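PDB 5C74: protein arginine N-methyltransferase SFM1 from Saccharomyces cerevisiae, which transfers a single methyl group from S-adenosyl-L-methionine to an arginine of the ribosomal protein Rps3. Local coordinates for residues E10-W15 with S35-S40; A96-Y101 with I129-G134. All blocks are in the same frame, centred on the assembly; numbering follows the deposited sequence.

Interaction 1: E10-W15 with S35-S40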
ATOM      1  N   GLU A  10      -0.203   7.424   1.728  1.00 19.54           N
ATOM      2  CA  GLU A  10      -0.976   7.250   0.521  1.00 23.86           C
ATOM      3  C   GLU A  10      -1.024   5.761   0.182  1.00 27.43           C
ATOM      4  O   GLU A  10       0.001   5.087   0.233  1.00 25.75           O
ATOM      5  CB  GLU A  10      -0.340   8.040  -0.623  1.00 29.23           C
ATOM      6  CG  GLU A  10      -1.119   7.995  -1.899  1.00 39.57           C
ATOM      7  CD  GLU A  10      -2.489   8.598  -1.739  1.00 43.63           C
ATOM      8  OE1 GLU A  10      -3.441   8.060  -2.341  1.00 43.02           O
ATOM      9  OE2 GLU A  10      -2.606   9.611  -1.012  1.00 42.80           O
ATOM     10  N   GLY A  11      -2.205   5.252  -0.148  1.00 21.78           N
ATOM     11  CA  GLY A  11      -2.318   3.900  -0.661  1.00 27.84           C
ATOM     12  C   GLY A  11      -2.501   2.815   0.383  1.00 20.42           C
ATOM     13  O   GLY A  11      -2.202   3.001   1.561  1.00 20.13           O
ATOM     14  N   PHE A  12      -3.003   1.676  -0.075  1.00 13.64           N
ATOM     15  CA  PHE A  12      -3.168   0.487   0.746  1.00 15.41           C
ATOM     16  C   PHE A  12      -2.422  -0.656   0.093  1.00 15.30           C
ATOM     17  O   PHE A  12      -2.835  -1.131  -0.955  1.00 16.49           O
ATOM     18  CB  PHE A  12      -4.645   0.109   0.886  1.00 16.05           C
ATOM     19  CG  PHE A  12      -5.470   1.122   1.632  1.00 16.35           C
ATOM     20  CD1 PHE A  12      -5.854   2.311   1.022  1.00 21.65           C
ATOM     21  CD2 PHE A  12      -5.887   0.867   2.931  1.00 16.72           C
ATOM     22  CE1 PHE A  12      -6.620   3.243   1.701  1.00 23.07           C
ATOM     23  CE2 PHE A  12      -6.658   1.799   3.624  1.00 21.05           C
ATOM     24  CZ  PHE A  12      -7.017   2.984   3.012  1.00 23.75           C
ATOM     25  N   SER A  13      -1.336  -1.092   0.710  1.00 12.54           N
ATOM     26  CA  SER A  13      -0.610  -2.247   0.195  1.00 18.13           C
ATOM     27  C   SER A  13      -1.452  -3.508   0.350  1.00 16.62           C
ATOM     28  O   SER A  13      -2.367  -3.556   1.173  1.00 15.02           O
ATOM     29  CB  SER A  13       0.707  -2.406   0.919  1.00 21.06           C
ATOM     30  OG  SER A  13       0.453  -2.806   2.252  1.00 20.14           O
ATOM     31  N   GLU A  14      -1.148  -4.534  -0.435  1.00 16.76           N
ATOM     32  CA  GLU A  14      -1.948  -5.743  -0.393  1.00 18.16           C
ATOM     33  C   GLU A  14      -1.908  -6.371   1.000  1.00 16.08           C
ATOM     34  O   GLU A  14      -2.944  -6.810   1.505  1.00 14.19           O
ATOM     35  CB  GLU A  14      -1.476  -6.737  -1.462  1.00 21.73           C
ATOM     36  CG  GLU A  14      -2.281  -8.024  -1.525  1.00 20.81           C
ATOM     37  CD  GLU A  14      -3.749  -7.818  -1.905  1.00 28.56           C
ATOM     38  OE1 GLU A  14      -4.108  -6.741  -2.445  1.00 22.61           O
ATOM     39  OE2 GLU A  14      -4.545  -8.750  -1.662  1.00 28.66           O
ATOM     40  N   TRP A  15      -0.743  -6.373   1.647  1.00 12.40           N
ATOM     41  CA  TRP A  15      -0.672  -6.999   2.968  1.00 11.81           C
ATOM     42  C   TRP A  15      -1.472  -6.191   3.987  1.00 17.30           C
ATOM     43  O   TRP A  15      -2.112  -6.778   4.871  1.00 13.70           O
ATOM     44  CB  TRP A  15       0.784  -7.187   3.441  1.00 15.70           C
ATOM     45  CG  TRP A  15       1.601  -5.939   3.685  1.00 13.35           C
ATOM     46  CD1 TRP A  15       2.456  -5.326   2.809  1.00 19.96           C
ATOM     47  CD2 TRP A  15       1.672  -5.188   4.902  1.00 16.09           C
ATOM     48  NE1 TRP A  15       3.045  -4.233   3.406  1.00 16.74           N
ATOM     49  CE2 TRP A  15       2.584  -4.132   4.696  1.00 16.97           C
ATOM     50  CE3 TRP A  15       1.042  -5.302   6.152  1.00 17.69           C
ATOM     51  CZ2 TRP A  15       2.888  -3.197   5.687  1.00 20.23           C
ATOM     52  CZ3 TRP A  15       1.352  -4.374   7.144  1.00 19.50           C
ATOM     53  CH2 TRP A  15       2.261  -3.334   6.898  1.00 20.89           C
ATOM     54  N   SER A  35      -8.021   6.811  10.765  1.00 11.57           N
ATOM     55  CA  SER A  35      -8.031   8.262  10.880  1.00 11.52           C
ATOM     56  C   SER A  35      -6.778   8.875  10.267  1.00 11.05           C
ATOM     57  O   SER A  35      -5.807   8.179   9.987  1.00 14.37           O
ATOM     58  CB  SER A  35      -8.146   8.681  12.353  1.00 13.20           C
ATOM     59  OG  SER A  35      -6.983   8.285  13.060  1.00 16.91           O
ATOM     60  N   SER A  36      -6.818  10.191  10.095  1.00 13.40           N
ATOM     61  CA  SER A  36      -5.726  10.973   9.516  1.00 14.33           C
ATOM     62  C   SER A  36      -5.273  10.461   8.148  1.00 13.84           C
ATOM     63  O   SER A  36      -4.095  10.585   7.810  1.00 13.98           O
ATOM     64  CB  SER A  36      -4.527  11.030  10.477  1.00 15.70           C
ATOM     65  OG  SER A  36      -4.890  11.728  11.670  1.00 17.07           O
ATOM     66  N   LEU A  37      -6.206   9.944   7.349  1.00 13.64           N
ATOM     67  CA  LEU A  37      -5.904   9.660   5.939  1.00 12.02           C
ATOM     68  C   LEU A  37      -5.462  10.937   5.237  1.00 16.74           C
ATOM     69  O   LEU A  37      -5.880  12.038   5.625  1.00 14.05           O
ATOM     70  CB  LEU A  37      -7.117   9.060   5.219  1.00 13.27           C
ATOM     71  CG  LEU A  37      -7.086   7.526   5.344  1.00 18.59           C
ATOM     72  CD1 LEU A  37      -7.558   7.079   6.735  1.00 17.17           C
ATOM     73  CD2 LEU A  37      -7.884   6.846   4.266  1.00 29.03           C
ATOM     74  N   PRO A  38      -4.622  10.801   4.195  1.00 12.37           N
ATOM     75  CA  PRO A  38      -4.192  11.965   3.414  1.00 16.44           C
ATOM     76  C   PRO A  38      -5.379  12.801   2.951  1.00 12.80           C
ATOM     77  O   PRO A  38      -6.462  12.280   2.644  1.00 13.86           O
ATOM     78  CB  PRO A  38      -3.447  11.341   2.227  1.00 17.88           C
ATOM     79  CG  PRO A  38      -2.930  10.029   2.778  1.00 16.15           C
ATOM     80  CD  PRO A  38      -4.053   9.544   3.673  1.00 14.20           C
ATOM     81  N   GLU A  39      -5.175  14.111   2.923  1.00 15.29           N
ATOM     82  CA  GLU A  39      -6.274  15.028   2.675  1.00 16.99           C
ATOM     83  C   GLU A  39      -6.953  14.792   1.320  1.00 21.94           C
ATOM     84  O   GLU A  39      -8.121  15.121   1.142  1.00 16.43           O
ATOM     85  CB  GLU A  39      -5.774  16.473   2.776  1.00 18.45           C
ATOM     86  CG  GLU A  39      -6.851  17.469   3.176  1.00 17.97           C
ATOM     87  CD  GLU A  39      -7.241  17.391   4.662  1.00 21.83           C
ATOM     88  OE1 GLU A  39      -6.733  16.528   5.408  1.00 19.89           O
ATOM     89  OE2 GLU A  39      -8.070  18.216   5.093  1.00 20.51           O
ATOM     90  N   SER A  40      -6.227  14.198   0.377  1.00 16.07           N
ATOM     91  CA  SER A  40      -6.741  13.995  -0.981  1.00 19.85           C
ATOM     92  C   SER A  40      -7.599  12.742  -1.106  1.00 20.36           C
ATOM     93  O   SER A  40      -8.113  12.439  -2.180  1.00 18.58           O
ATOM     94  CB  SER A  40      -5.578  13.906  -1.980  1.00 24.32           C
ATOM     95  OG  SER A  40      -4.817  15.099  -1.973  1.00 29.43           O
TER
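Two loops at the C-terminal ends of neighbouring parallel strands of this SPOUT-clan, class IV-like methyltransferase meet here: Glu10 and Phe12, on the approach to helix 14-27, touch Pro38 and Leu37, just past strand 32-35. The contact is small, with 138 Å² buried in total, and is made mainly by side chains. Glu10 OE2 lies 3.8 Å from Pro38 CB and equally far from Pro38 CG. Its CG is anti to the backbone N (chi1 -176°), and the bend at chi2 (62°) turns the carboxylate in against the ring, the two side chains crossing at a slant. The backbone joins in, for Glu10 N stands 3.9 Å from Pro38 CG. The apolar half is a single approach, Phe12 CZ to Leu37 CD2 at 4.2 Å. That methyl lies at the ring edge, near its plane, and the two side chains cross at about a right angle. The result is a buried Phe12-Leu37 pair and, nearer the surface, a carboxylate resting on a proline ring. The Phe12 ring also stacks with His7 and rests on Pro47, while Lys202 of the second subunit donates to Phe12 O. Ser13 is the N-cap of helix 14-27, its OG accepting from Val16 N. The contact sits between the start of that helix and the exit of strand 32-35, beside strand 2-6.

Interaction 2: A96-Y101 with I129-G134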
ATOM      1  N   ALA A  96      -9.736  -2.774  31.350  1.00 20.27           N
ATOM      2  CA  ALA A  96     -11.003  -2.826  30.614  1.00 16.77           C
ATOM      3  C   ALA A  96     -12.025  -1.776  31.080  1.00 24.21           C
ATOM      4  O   ALA A  96     -12.825  -1.297  30.276  1.00 22.72           O
ATOM      5  CB  ALA A  96     -11.614  -4.232  30.723  1.00 17.84           C
ATOM      6  N   THR A  97     -12.022  -1.425  32.368  1.00 17.17           N
ATOM      7  CA  THR A  97     -12.926  -0.376  32.854  1.00 17.75           C
ATOM      8  C   THR A  97     -12.441   1.044  32.563  1.00 19.55           C
ATOM      9  O   THR A  97     -13.169   2.004  32.797  1.00 22.45           O
ATOM     10  CB  THR A  97     -13.131  -0.477  34.376  1.00 24.49           C
ATOM     11  OG1 THR A  97     -11.867  -0.285  35.024  1.00 23.25           O
ATOM     12  CG2 THR A  97     -13.682  -1.858  34.746  1.00 30.84           C
ATOM     13  N   LYS A  98     -11.205   1.171  32.086  1.00 17.57           N
ATOM     14  CA  LYS A  98     -10.548   2.472  31.987  1.00 18.89           C
ATOM     15  C   LYS A  98     -10.630   3.082  30.599  1.00 16.92           C
ATOM     16  O   LYS A  98     -10.623   4.308  30.455  1.00 17.06           O
ATOM     17  CB  LYS A  98      -9.061   2.358  32.365  1.00 21.31           C
ATOM     18  CG  LYS A  98      -8.775   2.031  33.838  1.00 33.12           C
ATOM     19  CD  LYS A  98      -7.275   2.158  34.125  1.00 37.59           C
ATOM     20  CE  LYS A  98      -6.946   1.943  35.600  1.00 47.74           C
ATOM     21  NZ  LYS A  98      -6.954   0.507  35.982  1.00 46.47           N
ATOM     22  N   PHE A  99     -10.655   2.221  29.587  1.00 16.10           N
ATOM     23  CA  PHE A  99     -10.471   2.641  28.193  1.00 15.75           C
ATOM     24  C   PHE A  99     -11.641   2.248  27.302  1.00 16.74           C
ATOM     25  O   PHE A  99     -12.158   1.135  27.412  1.00 20.73           O
ATOM     26  CB  PHE A  99      -9.192   2.022  27.621  1.00 13.33           C
ATOM     27  CG  PHE A  99      -7.941   2.382  28.380  1.00 19.69           C
ATOM     28  CD1 PHE A  99      -7.639   3.703  28.673  1.00 21.83           C
ATOM     29  CD2 PHE A  99      -7.065   1.389  28.798  1.00 19.09           C
ATOM     30  CE1 PHE A  99      -6.481   4.035  29.370  1.00 22.58           C
ATOM     31  CE2 PHE A  99      -5.910   1.707  29.492  1.00 21.36           C
ATOM     32  CZ  PHE A  99      -5.617   3.030  29.783  1.00 23.69           C
ATOM     33  N   ASP A 100     -12.031   3.150  26.399  1.00 13.72           N
ATOM     34  CA  ASP A 100     -13.079   2.874  25.417  1.00 17.70           C
ATOM     35  C   ASP A 100     -12.491   2.693  24.017  1.00 19.24           C
ATOM     36  O   ASP A 100     -13.069   1.992  23.185  1.00 16.87           O
ATOM     37  CB  ASP A 100     -14.098   4.006  25.398  1.00 20.74           C
ATOM     38  CG  ASP A 100     -14.672   4.279  26.771  1.00 23.07           C
ATOM     39  OD1 ASP A 100     -15.034   3.303  27.444  1.00 20.93           O
ATOM     40  OD2 ASP A 100     -14.731   5.453  27.179  1.00 20.65           O
ATOM     41  N   TYR A 101     -11.337   3.328  23.785  1.00 16.53           N
ATOM     42  CA  TYR A 101     -10.643   3.299  22.494  1.00 11.85           C
ATOM     43  C   TYR A 101      -9.185   2.932  22.672  1.00 16.96           C
ATOM     44  O   TYR A 101      -8.580   3.265  23.684  1.00 17.67           O
ATOM     45  CB  TYR A 101     -10.724   4.659  21.795  1.00 12.84           C
ATOM     46  CG  TYR A 101     -12.121   4.985  21.327  1.00 16.95           C
ATOM     47  CD1 TYR A 101     -12.558   4.575  20.076  1.00 18.98           C
ATOM     48  CD2 TYR A 101     -12.997   5.701  22.135  1.00 22.50           C
ATOM     49  CE1 TYR A 101     -13.846   4.882  19.624  1.00 18.45           C
ATOM     50  CE2 TYR A 101     -14.292   6.004  21.701  1.00 20.96           C
ATOM     51  CZ  TYR A 101     -14.702   5.588  20.446  1.00 22.74           C
ATOM     52  OH  TYR A 101     -15.967   5.883  20.012  1.00 23.69           O
ATOM     53  N   ILE A 129      -3.633   7.848  27.324  1.00 14.86           N
ATOM     54  CA  ILE A 129      -2.854   7.114  28.321  1.00 15.79           C
ATOM     55  C   ILE A 129      -2.078   6.011  27.608  1.00 14.43           C
ATOM     56  O   ILE A 129      -2.664   5.192  26.901  1.00 17.21           O
ATOM     57  CB  ILE A 129      -3.763   6.493  29.415  1.00 20.65           C
ATOM     58  CG1 ILE A 129      -4.595   7.574  30.115  1.00 24.05           C
ATOM     59  CG2 ILE A 129      -2.928   5.698  30.427  1.00 22.62           C
ATOM     60  CD1 ILE A 129      -3.787   8.494  30.994  1.00 26.18           C
ATOM     61  N   SER A 130      -0.759   5.993  27.777  1.00 13.59           N
ATOM     62  CA  SER A 130       0.087   5.011  27.111  1.00 14.84           C
ATOM     63  C   SER A 130       0.008   3.619  27.747  1.00 16.83           C
ATOM     64  O   SER A 130      -0.017   3.490  28.975  1.00 16.49           O
ATOM     65  CB  SER A 130       1.549   5.481  27.127  1.00 17.11           C
ATOM     66  OG  SER A 130       1.755   6.599  26.278  1.00 18.85           O
ATOM     67  N   ARG A 131      -0.016   2.590  26.906  1.00 15.56           N
ATOM     68  CA  ARG A 131       0.181   1.207  27.347  1.00 13.84           C
ATOM     69  C   ARG A 131       1.056   0.459  26.370  1.00 16.05           C
ATOM     70  O   ARG A 131       1.006   0.707  25.168  1.00 15.86           O
ATOM     71  CB  ARG A 131      -1.143   0.463  27.483  1.00 17.34           C
ATOM     72  CG  ARG A 131      -1.973   0.887  28.688  1.00 17.84           C
ATOM     73  CD  ARG A 131      -1.329   0.462  29.991  1.00 19.34           C
ATOM     74  NE  ARG A 131      -2.258   0.636  31.108  1.00 19.15           N
ATOM     75  CZ  ARG A 131      -2.297   1.718  31.873  1.00 20.18           C
ATOM     76  NH1 ARG A 131      -1.468   2.729  31.627  1.00 21.14           N
ATOM     77  NH2 ARG A 131      -3.178   1.800  32.869  1.00 23.07           N
ATOM     78  N   ARG A 132       1.839  -0.477  26.895  1.00 15.76           N
ATOM     79  CA  ARG A 132       2.609  -1.402  26.075  1.00 20.30           C
ATOM     80  C   ARG A 132       1.818  -2.689  25.843  1.00 18.85           C
ATOM     81  O   ARG A 132       0.937  -3.023  26.626  1.00 18.27           O
ATOM     82  CB  ARG A 132       3.950  -1.723  26.772  1.00 20.44           C
ATOM     83  CG  ARG A 132       5.007  -2.321  25.874  1.00 22.10           C
ATOM     84  CD  ARG A 132       6.274  -2.655  26.668  1.00 22.23           C
ATOM     85  NE  ARG A 132       6.044  -3.728  27.639  1.00 25.03           N
ATOM     86  CZ  ARG A 132       7.014  -4.427  28.225  1.00 35.61           C
ATOM     87  NH1 ARG A 132       8.285  -4.175  27.937  1.00 31.59           N
ATOM     88  NH2 ARG A 132       6.714  -5.385  29.096  1.00 32.16           N
ATOM     89  N   LEU A 133       2.129  -3.412  24.767  1.00 14.01           N
ATOM     90  CA  LEU A 133       1.635  -4.779  24.605  1.00 16.53           C
ATOM     91  C   LEU A 133       2.826  -5.738  24.511  1.00 22.94           C
ATOM     92  O   LEU A 133       3.091  -6.309  23.450  1.00 16.17           O
ATOM     93  CB  LEU A 133       0.761  -4.924  23.353  1.00 17.99           C
ATOM     94  CG  LEU A 133      -0.640  -4.326  23.321  1.00 17.34           C
ATOM     95  CD1 LEU A 133      -1.245  -4.531  21.912  1.00 16.36           C
ATOM     96  CD2 LEU A 133      -1.543  -4.946  24.392  1.00 16.64           C
ATOM     97  N   GLY A 134       3.546  -5.901  25.614  1.00 19.61           N
ATOM     98  CA  GLY A 134       4.723  -6.759  25.628  1.00 21.22           C
ATOM     99  C   GLY A 134       5.916  -6.110  24.958  1.00 25.86           C
ATOM    100  O   GLY A 134       5.815  -5.010  24.420  1.00 21.12           O
TER
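The Phe99 ring carries Lys98 CB over the centre of one face, 4.0 Å above the plane, while Ile129 CB and Arg131 CG approach it obliquely. The Arg131 guanidinium, in turn, has Phe99 CZ over the centre of one of its faces at 4.1 Å. Because the two planes are 77° apart, the ring presents an atom of its rim to the flat guanidinium, and the pair is not a parallel stack. On the apolar side, Phe99 CE1 packs 3.7 Å from Ile129 CB, and Phe99 CZ lies 3.8 Å from Ile129 CG2. A bend at chi2 (-69°) folds the Arg131 chain back so that NH1 reaches Ser130 O at 3.1 Å, with an N-H...O angle of 149°. Asp95 supplies the main polar partner, a salt bridge to Arg131 NE. Replacing Arg131 by a leucine would probably cost Asp95 its salt bridge, with the long, weak pair to Lys98 remaining, and take from Phe99 CZ the flat group it abuts. Arg131 and Phe99 both also rest on Cys81 of strand 80-83, and backbone bonds join Ile129 to Val80 and Leu82. In the parallel sheet of this SPOUT-clan fold, the contact places the loop ahead of strand 101-104 across strand 80-83, against the edge strand 128-131.

In the fold
From the N terminus, the chain leaves strand 2-6, enters helix 14-27 and returns through strand 32-35, whose exit loop closes interaction 1 with 19 residues between its segments. Much later, the loop between strands 80-83 and 101-104 opens interaction 2, which closes at strand 128-131 after 27 intervening residues. The two are therefore in series, neither nesting nor crossing. The centres of interaction 1 and interaction 2 are about 25 Å apart, on opposite sides of the chain's centre. Both lie at the parallel sheet: interaction 1 in loops that follow strands 2-6 and 32-35, while interaction 2 joins the loop before strand 101-104 to edge strand 128-131. A second subunit touches only interaction 1.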